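Local coordinates for protein SVS_variant_AS1 (Streptomyces sp. CWA1, PDB 6TJA) that probably cyclises geranylgeranyl diphosphate to spiroviolene, as an engineered ancestral-type member of the metal-dependent terpene cyclases, at residues F84-D87 against D88-D92; R154-L157 against S158-W162; I221-A224 against A225-D229; V262-A265 against T266-R269. One frame throughout, in Å; residues are numbered along the deposited sequence.

Contact 1 (F84-D87 against D88-D92)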
loop_
_atom_site.group_PDB
_atom_site.type_symbol
_atom_site.label_atom_id
_atom_site.label_comp_id
_atom_site.label_asym_id
_atom_site.label_seq_id
_atom_site.Cartn_x
_atom_site.Cartn_y
_atom_site.Cartn_z
ATOM N N PHE A 84 3.749 -18.181 -3.531
ATOM C CA PHE A 84 3.056 -19.256 -4.293
ATOM C C PHE A 84 2.130 -20.017 -3.335
ATOM O O PHE A 84 0.971 -20.281 -3.668
ATOM C CB PHE A 84 4.037 -20.174 -5.029
ATOM C CG PHE A 84 4.664 -19.561 -6.254
ATOM C CD1 PHE A 84 3.925 -18.761 -7.118
ATOM C CD2 PHE A 84 6.003 -19.777 -6.544
ATOM C CE1 PHE A 84 4.515 -18.199 -8.239
ATOM C CE2 PHE A 84 6.589 -19.229 -7.678
ATOM C CZ PHE A 84 5.842 -18.442 -8.523
ATOM N N ALA A 85 2.625 -20.311 -2.138
ATOM C CA ALA A 85 1.900 -21.092 -1.120
ATOM C C ALA A 85 0.673 -20.290 -0.633
ATOM O O ALA A 85 -0.451 -20.851 -0.581
ATOM C CB ALA A 85 2.849 -21.438 -0.011
ATOM N N PHE A 86 0.845 -19.013 -0.311
ATOM C CA PHE A 86 -0.258 -18.148 0.178
ATOM C C PHE A 86 -1.279 -17.949 -0.952
ATOM O O PHE A 86 -2.496 -18.060 -0.731
ATOM C CB PHE A 86 0.300 -16.829 0.719
ATOM C CG PHE A 86 -0.737 -15.931 1.336
ATOM C CD1 PHE A 86 -0.952 -15.940 2.707
ATOM C CD2 PHE A 86 -1.480 -15.061 0.549
ATOM C CE1 PHE A 86 -1.897 -15.102 3.274
ATOM C CE2 PHE A 86 -2.430 -14.231 1.123
ATOM C CZ PHE A 86 -2.650 -14.269 2.479
ATOM N N ASP A 87 -0.808 -17.693 -2.166
ATOM C CA ASP A 87 -1.721 -17.536 -3.316
ATOM C C ASP A 87 -2.595 -18.793 -3.410
ATOM O O ASP A 87 -3.820 -18.641 -3.452
ATOM C CB ASP A 87 -0.987 -17.274 -4.633
ATOM C CG ASP A 87 -1.961 -17.004 -5.766
ATOM O OD1 ASP A 87 -2.767 -16.056 -5.632
ATOM O OD2 ASP A 87 -1.946 -17.768 -6.749
ATOM N N ASP A 88 -1.995 -19.989 -3.385
ATOM C CA ASP A 88 -2.689 -21.265 -3.724
ATOM C C ASP A 88 -3.626 -21.734 -2.588
ATOM O O ASP A 88 -4.642 -22.344 -2.925
ATOM C CB ASP A 88 -1.679 -22.344 -4.121
ATOM C CG ASP A 88 -2.291 -23.706 -4.403
ATOM O OD1 ASP A 88 -2.789 -23.925 -5.533
ATOM O OD2 ASP A 88 -2.230 -24.533 -3.492
ATOM N N HIS A 89 -3.332 -21.436 -1.337
ATOM C CA HIS A 89 -4.163 -21.844 -0.232
ATOM C C HIS A 89 -5.123 -20.793 0.316
ATOM O O HIS A 89 -6.056 -21.140 0.968
ATOM C CB HIS A 89 -3.313 -22.309 0.939
ATOM C CG HIS A 89 -2.575 -23.569 0.689
ATOM N ND1 HIS A 89 -1.223 -23.598 0.442
ATOM C CD2 HIS A 89 -2.990 -24.852 0.655
ATOM C CE1 HIS A 89 -0.840 -24.842 0.247
ATOM N NE2 HIS A 89 -1.893 -25.622 0.374
ATOM N N ARG A 90 -4.893 -19.519 0.071
ATOM C CA ARG A 90 -5.741 -18.494 0.652
ATOM C C ARG A 90 -6.318 -17.483 -0.272
ATOM O O ARG A 90 -7.194 -16.777 0.089
ATOM C CB ARG A 90 -4.948 -17.680 1.664
ATOM C CG ARG A 90 -4.318 -18.463 2.764
ATOM C CD ARG A 90 -5.142 -18.417 4.022
ATOM N NE ARG A 90 -4.849 -19.557 4.847
ATOM C CZ ARG A 90 -4.270 -19.499 6.028
ATOM N NH1 ARG A 90 -3.914 -18.343 6.562
ATOM N NH2 ARG A 90 -4.035 -20.614 6.668
ATOM N N CYS A 91 -5.813 -17.420 -1.468
ATOM C CA CYS A 91 -6.194 -16.375 -2.444
ATOM C C CYS A 91 -6.998 -17.032 -3.557
ATOM O O CYS A 91 -8.090 -16.558 -3.831
ATOM C CB CYS A 91 -4.967 -15.628 -2.970
ATOM S SG CYS A 91 -4.024 -14.761 -1.673
ATOM N N ASP A 92 -6.483 -18.113 -4.142
ATOM C CA ASP A 92 -6.977 -18.674 -5.433
ATOM C C ASP A 92 -7.973 -19.836 -5.211
ATOM O O ASP A 92 -8.807 -20.016 -6.095
ATOM C CB ASP A 92 -5.794 -19.058 -6.336
ATOM C CG ASP A 92 -6.147 -19.128 -7.811
ATOM O OD1 ASP A 92 -6.764 -18.153 -8.313
ATOM O OD2 ASP A 92 -5.819 -20.164 -8.442
#
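H89 bends back on A85 in the last turns of helix 70-91, where D87, D88 and D92 spell the aspartate-rich motif that in class I terpene cyclases typically binds the magnesium ions. D88 N donates to F84 O. The carbonyl A85 O is gripped twice, by H89 N at 3.0 Å and by H89 ND1, also at 3.0 Å, the two coming from opposite faces of its plane. CG of H89 lies anti to the carbonyl carbon (chi1 -68°), which carries the imidazole back along the helix to that oxygen. One residue on, R90 N donates to F86 O at 2.9 Å, with C91 N adding a weak bond to the same oxygen. D87 O is also doubly used: D92 N meets it almost end-on at 2.8 Å, while C91 N, 3.1 Å away, sits above the carbonyl plane. The i to i+5 bond from D92 is the mark of a wider pi-type turn here. Both acidic side chains leave on the same flank, D87 OD2 4.9 Å from D92 OD2, their carboxylate planes 20° apart. The guanidinium of R90 goes elsewhere, to a salt bridge with D124, but its CB rests over the centre of one face of the F86 ring, 4.2 Å from the centroid. C91 reaches that ring obliquely, its SG 3.3 Å from F86 CE2.

Contact 2 (R154-L157 against S158-W162)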
loop_
_atom_site.group_PDB
_atom_site.type_symbol
_atom_site.label_atom_id
_atom_site.label_comp_id
_atom_site.label_asym_id
_atom_site.label_seq_id
_atom_site.Cartn_x
_atom_site.Cartn_y
_atom_site.Cartn_z
ATOM N N ARG A 154 1.365 -4.618 0.193
ATOM C CA ARG A 154 0.010 -4.205 0.370
ATOM C C ARG A 154 -0.624 -3.993 -0.992
ATOM O O ARG A 154 -1.748 -4.276 -1.155
ATOM C CB ARG A 154 -0.154 -2.951 1.230
ATOM C CG ARG A 154 -1.623 -2.590 1.391
ATOM C CD ARG A 154 -2.042 -1.679 2.517
ATOM N NE ARG A 154 -0.949 -0.894 2.940
ATOM C CZ ARG A 154 -0.419 -0.860 4.134
ATOM N NH1 ARG A 154 -0.914 -1.480 5.149
ATOM N NH2 ARG A 154 0.599 -0.098 4.285
ATOM N N ALA A 155 0.141 -3.522 -1.955
ATOM C CA ALA A 155 -0.388 -3.272 -3.315
ATOM C C ALA A 155 -0.877 -4.602 -3.912
ATOM O O ALA A 155 -2.010 -4.624 -4.418
ATOM C CB ALA A 155 0.641 -2.576 -4.167
ATOM N N TRP A 156 -0.091 -5.685 -3.752
ATOM C CA TRP A 156 -0.445 -7.038 -4.248
ATOM C C TRP A 156 -1.710 -7.552 -3.544
ATOM O O TRP A 156 -2.638 -8.061 -4.244
ATOM C CB TRP A 156 0.744 -7.991 -4.103
ATOM C CG TRP A 156 0.341 -9.425 -3.995
ATOM C CD1 TRP A 156 -0.255 -10.183 -4.954
ATOM C CD2 TRP A 156 0.509 -10.283 -2.852
ATOM N NE1 TRP A 156 -0.508 -11.432 -4.480
ATOM C CE2 TRP A 156 -0.036 -11.532 -3.197
ATOM C CE3 TRP A 156 1.036 -10.109 -1.573
ATOM C CZ2 TRP A 156 -0.043 -12.607 -2.316
ATOM C CZ3 TRP A 156 1.013 -11.165 -0.698
ATOM C CH2 TRP A 156 0.452 -12.385 -1.062
ATOM N N LEU A 157 -1.790 -7.424 -2.217
ATOM C CA LEU A 157 -2.986 -7.846 -1.455
ATOM C C LEU A 157 -4.233 -7.088 -1.938
ATOM O O LEU A 157 -5.235 -7.772 -2.081
ATOM C CB LEU A 157 -2.766 -7.688 0.044
ATOM C CG LEU A 157 -1.738 -8.644 0.657
ATOM C CD1 LEU A 157 -1.458 -8.263 2.103
ATOM C CD2 LEU A 157 -2.203 -10.082 0.563
ATOM N N SER A 158 -4.174 -5.774 -2.195
ATOM C CA SER A 158 -5.299 -4.964 -2.757
ATOM C C SER A 158 -5.744 -5.490 -4.124
ATOM O O SER A 158 -6.919 -5.362 -4.454
ATOM C CB SER A 158 -4.950 -3.515 -2.885
ATOM O OG SER A 158 -4.592 -3.022 -1.612
ATOM N N GLY A 159 -4.817 -5.960 -4.940
ATOM C CA GLY A 159 -5.168 -6.561 -6.237
ATOM C C GLY A 159 -5.949 -7.839 -6.021
ATOM O O GLY A 159 -6.950 -8.036 -6.728
ATOM N N VAL A 160 -5.477 -8.695 -5.105
ATOM C CA VAL A 160 -6.112 -10.003 -4.782
ATOM C C VAL A 160 -7.523 -9.728 -4.239
ATOM O O VAL A 160 -8.442 -10.415 -4.666
ATOM C CB VAL A 160 -5.282 -10.853 -3.804
ATOM C CG1 VAL A 160 -6.036 -12.102 -3.420
ATOM C CG2 VAL A 160 -3.917 -11.240 -4.381
ATOM N N ALA A 161 -7.672 -8.760 -3.348
ATOM C CA ALA A 161 -8.961 -8.370 -2.741
ATOM C C ALA A 161 -9.938 -7.964 -3.843
ATOM O O ALA A 161 -11.072 -8.422 -3.792
ATOM C CB ALA A 161 -8.756 -7.244 -1.735
ATOM N N TRP A 162 -9.492 -7.155 -4.805
ATOM C CA TRP A 162 -10.249 -6.761 -6.027
ATOM C C TRP A 162 -10.654 -8.012 -6.816
ATOM O O TRP A 162 -11.850 -8.182 -7.137
ATOM C CB TRP A 162 -9.363 -5.841 -6.861
ATOM C CG TRP A 162 -9.973 -5.156 -8.047
ATOM C CD1 TRP A 162 -11.166 -5.381 -8.666
ATOM C CD2 TRP A 162 -9.316 -4.126 -8.805
ATOM N NE1 TRP A 162 -11.326 -4.521 -9.718
ATOM C CE2 TRP A 162 -10.210 -3.733 -9.820
ATOM C CE3 TRP A 162 -8.093 -3.459 -8.667
ATOM C CZ2 TRP A 162 -9.891 -2.721 -10.723
ATOM C CZ3 TRP A 162 -7.780 -2.462 -9.562
ATOM C CH2 TRP A 162 -8.677 -2.089 -10.566
#
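W156 and V160, one helical turn apart, lie side by side and point the same way. Their meeting is van der Waals packing: V160 CG2 comes obliquely at the five-membered part of the indole, 3.9 Å from W156 CD1 and 3.4 Å from W156 NE1. That methyl is anti to its own carbonyl carbon and beside the backbone N, so it faces back down the helix and also touches the oxygen W156 O at 3.4 Å. L157 adds its CD2 over one face of the same indole, 3.6 Å above the plane and offset toward the rim. S158 OG stands 3.1 Å from R154 O.

The backbone hydrogen bonds are those of a regular alpha-helix. S158 N donates to R154 O at 3.0 Å and G159 N to A155 O at 3.2 Å, while V160 N and A161 N donate to W156 O and L157 O.

In the all-helical terpene cyclase fold this part of helix 143-169 is buried on several flanks. W156 packs on W82 of helix 70-91, V160 on F103 of helix 100-115, and A155 on L184 of helix 175-185; A161 O accepts a hydrogen bond from N104 ND2 of the second subunit, whose R154 packs on S158.

Contact 3 (I221-A224 against A225-D229)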
loop_
_atom_site.group_PDB
_atom_site.type_symbol
_atom_site.label_atom_id
_atom_site.label_comp_id
_atom_site.label_asym_id
_atom_site.label_seq_id
_atom_site.Cartn_x
_atom_site.Cartn_y
_atom_site.Cartn_z
ATOM N N ILE A 221 6.265 -5.595 -14.680
ATOM C CA ILE A 221 5.254 -6.339 -13.877
ATOM C C ILE A 221 4.128 -6.805 -14.798
ATOM O O ILE A 221 3.729 -7.959 -14.675
ATOM C CB ILE A 221 4.764 -5.488 -12.700
ATOM C CG1 ILE A 221 5.867 -5.363 -11.657
ATOM C CG2 ILE A 221 3.486 -6.035 -12.077
ATOM C CD1 ILE A 221 5.556 -4.326 -10.603
ATOM N N MET A 222 3.687 -5.957 -15.719
ATOM C CA MET A 222 2.534 -6.220 -16.601
ATOM C C MET A 222 2.917 -7.304 -17.603
ATOM O O MET A 222 2.085 -8.162 -17.865
ATOM C CB MET A 222 2.085 -4.954 -17.326
ATOM C CG MET A 222 0.712 -5.102 -18.008
ATOM S SD MET A 222 -0.666 -5.281 -16.820
ATOM C CE MET A 222 -1.010 -3.552 -16.596
ATOM N N VAL A 223 4.147 -7.314 -18.113
ATOM C CA VAL A 223 4.585 -8.364 -19.076
ATOM C C VAL A 223 4.658 -9.696 -18.328
ATOM O O VAL A 223 4.114 -10.686 -18.861
ATOM C CB VAL A 223 5.912 -8.032 -19.766
ATOM C CG1 VAL A 223 6.384 -9.209 -20.618
ATOM C CG2 VAL A 223 5.810 -6.757 -20.593
ATOM N N ALA A 224 5.258 -9.712 -17.130
ATOM C CA ALA A 224 5.383 -10.922 -16.280
ATOM C C ALA A 224 3.992 -11.475 -15.950
ATOM O O ALA A 224 3.828 -12.707 -15.965
ATOM C CB ALA A 224 6.126 -10.629 -14.990
ATOM N N ALA A 225 3.057 -10.602 -15.580
ATOM C CA ALA A 225 1.646 -10.957 -15.310
ATOM C C ALA A 225 1.024 -11.640 -16.535
ATOM O O ALA A 225 0.364 -12.643 -16.383
ATOM C CB ALA A 225 0.854 -9.727 -14.941
ATOM N N LEU A 226 1.169 -11.067 -17.712
ATOM C CA LEU A 226 0.520 -11.574 -18.952
ATOM C C LEU A 226 1.266 -12.831 -19.409
ATOM O O LEU A 226 0.634 -13.728 -19.977
ATOM C CB LEU A 226 0.545 -10.464 -20.007
ATOM C CG LEU A 226 -0.330 -9.245 -19.735
ATOM C CD1 LEU A 226 -0.170 -8.247 -20.859
ATOM C CD2 LEU A 226 -1.787 -9.616 -19.581
ATOM N N ASP A 227 2.574 -12.911 -19.163
ATOM C CA ASP A 227 3.319 -14.182 -19.359
ATOM C C ASP A 227 2.736 -15.222 -18.395
ATOM O O ASP A 227 2.515 -16.353 -18.836
ATOM C CB ASP A 227 4.838 -13.956 -19.309
ATOM C CG ASP A 227 5.338 -13.231 -20.549
ATOM O OD1 ASP A 227 4.528 -13.037 -21.487
ATOM O OD2 ASP A 227 6.496 -12.822 -20.562
ATOM N N ASN A 228 2.415 -14.857 -17.152
ATOM C CA ASN A 228 1.787 -15.811 -16.198
ATOM C C ASN A 228 0.375 -16.192 -16.697
ATOM O O ASN A 228 0.050 -17.385 -16.611
ATOM C CB ASN A 228 1.857 -15.336 -14.742
ATOM C CG ASN A 228 3.269 -15.391 -14.183
ATOM O OD1 ASN A 228 4.073 -16.209 -14.617
ATOM N ND2 ASN A 228 3.596 -14.505 -13.252
ATOM N N ASP A 229 -0.432 -15.286 -17.273
ATOM C CA ASP A 229 -1.766 -15.693 -17.803
ATOM C C ASP A 229 -1.569 -16.736 -18.919
ATOM O O ASP A 229 -2.426 -17.617 -19.072
ATOM C CB ASP A 229 -2.589 -14.517 -18.322
ATOM C CG ASP A 229 -3.191 -13.627 -17.261
ATOM O OD1 ASP A 229 -2.902 -13.859 -16.064
ATOM O OD2 ASP A 229 -3.990 -12.733 -17.652
#
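V223 and D227 run side by side up one flank of helix 211-231, both pointing the same way. V223 CG1, anti to its backbone N (chi1 174°), presses its methyl against the carboxylate, 3.6 Å from D227 OD2. D227 swings its CG back beside its own backbone N (chi1 -72°), which lays the carboxylate group over the preceding turn, with CG 3.3 Å from V223 O. D227 N donates to that same V223 O at 2.7 Å. At its tip D227 OD1 forms a salt bridge with R269, so the acid is held from helix 258-283 while V223 flanks it.

On a second flank L226 leans over M222, its CG 3.2 Å from M222 O and its CD1 4.3 Å from M222 CG. Farther along, N228 N donates to A224 O at 2.8 Å. N228 and S232 fit the NSE triad that binds magnesium in related class I terpene cyclases; the glutamate falls in a stretch that is not modelled.

Around this turn, helix 258-283 receives V223 and L226, helix 289-309 lies against A224 and D227 through N305, and helix 175-185 takes M222 on L183 and a salt bridge from D229 to R182.

Contact 4 (V262-A265 against T266-R269)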
loop_
_atom_site.group_PDB
_atom_site.type_symbol
_atom_site.label_atom_id
_atom_site.label_comp_id
_atom_site.label_asym_id
_atom_site.label_seq_id
_atom_site.Cartn_x
_atom_site.Cartn_y
_atom_site.Cartn_z
ATOM N N VAL A 262 -6.301 -15.265 -27.850
ATOM C CA VAL A 262 -4.866 -15.659 -27.654
ATOM C C VAL A 262 -3.976 -14.737 -28.512
ATOM O O VAL A 262 -2.915 -14.282 -28.014
ATOM C CB VAL A 262 -4.616 -17.154 -27.958
ATOM C CG1 VAL A 262 -3.125 -17.484 -28.118
ATOM C CG2 VAL A 262 -5.247 -18.051 -26.907
ATOM N N GLU A 263 -4.385 -14.480 -29.757
ATOM C CA GLU A 263 -3.667 -13.608 -30.723
ATOM C C GLU A 263 -3.732 -12.143 -30.270
ATOM O O GLU A 263 -2.693 -11.482 -30.311
ATOM C CB GLU A 263 -4.248 -13.807 -32.117
ATOM C CG GLU A 263 -3.781 -15.127 -32.713
ATOM C CD GLU A 263 -4.308 -15.442 -34.099
ATOM O OE1 GLU A 263 -4.544 -14.469 -34.870
ATOM O OE2 GLU A 263 -4.481 -16.657 -34.406
ATOM N N GLU A 264 -4.914 -11.641 -29.913
ATOM C CA GLU A 264 -5.063 -10.271 -29.378
ATOM C C GLU A 264 -4.167 -10.109 -28.141
ATOM O O GLU A 264 -3.487 -9.067 -28.010
ATOM C CB GLU A 264 -6.527 -9.967 -29.067
ATOM C CG GLU A 264 -6.749 -8.517 -28.641
ATOM C CD GLU A 264 -6.302 -7.462 -29.655
ATOM O OE1 GLU A 264 -6.102 -7.822 -30.841
ATOM O OE2 GLU A 264 -6.168 -6.277 -29.263
ATOM N N ALA A 265 -4.150 -11.090 -27.253
ATOM C CA ALA A 265 -3.397 -10.994 -25.983
ATOM C C ALA A 265 -1.900 -10.873 -26.280
ATOM O O ALA A 265 -1.226 -10.066 -25.599
ATOM C CB ALA A 265 -3.692 -12.163 -25.079
ATOM N N THR A 266 -1.385 -11.658 -27.234
ATOM C CA THR A 266 0.061 -11.686 -27.554
ATOM C C THR A 266 0.431 -10.311 -28.107
ATOM O O THR A 266 1.532 -9.779 -27.752
ATOM C CB THR A 266 0.393 -12.857 -28.490
ATOM O OG1 THR A 266 0.001 -13.992 -27.724
ATOM C CG2 THR A 266 1.857 -12.924 -28.897
ATOM N N LYS A 267 -0.464 -9.761 -28.904
ATOM C CA LYS A 267 -0.293 -8.471 -29.494
ATOM C C LYS A 267 -0.148 -7.366 -28.463
ATOM O O LYS A 267 0.791 -6.652 -28.470
ATOM C CB LYS A 267 -1.413 -8.172 -30.454
ATOM C CG LYS A 267 -1.183 -8.704 -31.836
ATOM C CD LYS A 267 -2.315 -8.310 -32.742
ATOM C CE LYS A 267 -2.600 -9.368 -33.757
ATOM N NZ LYS A 267 -2.644 -8.783 -35.103
ATOM N N LEU A 268 -1.086 -7.261 -27.561
ATOM C CA LEU A 268 -1.002 -6.227 -26.585
ATOM C C LEU A 268 0.166 -6.383 -25.595
ATOM O O LEU A 268 0.728 -5.429 -25.193
ATOM C CB LEU A 268 -2.346 -5.962 -25.939
ATOM C CG LEU A 268 -2.976 -7.035 -25.114
ATOM C CD1 LEU A 268 -2.332 -7.076 -23.759
ATOM C CD2 LEU A 268 -4.455 -6.793 -25.020
ATOM N N ARG A 269 0.532 -7.603 -25.279
ATOM C CA ARG A 269 1.643 -7.935 -24.342
ATOM C C ARG A 269 2.949 -7.507 -25.013
ATOM O O ARG A 269 3.775 -6.831 -24.370
ATOM C CB ARG A 269 1.568 -9.426 -23.970
ATOM C CG ARG A 269 2.717 -9.965 -23.126
ATOM C CD ARG A 269 3.855 -10.377 -24.020
ATOM N NE ARG A 269 4.978 -10.999 -23.325
ATOM C CZ ARG A 269 6.199 -11.081 -23.829
ATOM N NH1 ARG A 269 6.461 -10.576 -25.023
ATOM N NH2 ARG A 269 7.160 -11.661 -23.135
#
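K267 lies along the preceding turn of helix 258-283, and its chain can be followed from the backbone outward over E263 and E264. CB rests 3.3 Å from E264 O. CG, with chi1 at -86°, drops beside the other carbonyl, 3.5 Å from E263 O, the same oxygen that accepts the bond from K267 N at 3.1 Å. CD stays 4.0 Å from E263 O, with E264 OE1 slightly farther. The bend at chi3 keeps CE near E263 O as well, at 4.0 Å, and a second bend at chi4 turns NZ. NZ ends in the neighbourhood of two acids, pairing with neither: E264 OE1 is 5.6 Å off and E263 OE1 6.0 Å, separations that leave only a diffuse attraction likely. The carboxylate of E263 is engaged by Q259 instead.

This is an outer turn of the alpha-helical terpene cyclase fold, with K267 and E263 exposed and A265 buried against I246 and Y247 of helix 246-254. T266 has a familiar helical habit: its hydroxyl bends back to the carbonyl four residues earlier. With OG1 beside the backbone N (chi1 -61°), it donates to V262 O at 2.9 Å; T266 N reaches that oxygen from the opposite face of its plane, so V262 O is doubly satisfied. L268 takes the crowded position between N and carbonyl carbon, bringing CG against both A265 O and E264 O. R269 CB touches A265 O, while its NH1 reaches away to the backbone oxygen of Y14.

How the contacts relate
All four contacts are short helical stretches of about two turns, coming in series along the chain on helices 70-91, 143-169, 211-231 and 258-283. They form two touching pairs. Contacts 1 and 2 have centres 13 Å apart and meet where F86 CD2 packs on W156 CH2 at 3.7 Å. Contacts 3 and 4, centres 12 Å apart, meet where L226 CD1 packs on L268 CD1 at 3.8 Å. Between the pairs, contacts 1 and 3 come within about 6 Å at their nearest atoms. That approach brings the aspartate-rich motif of contact 1 near the probable NSE triad begun in contact 3, consistent with the family, where the two metal-binding motifs typically flank the mouth of the active site.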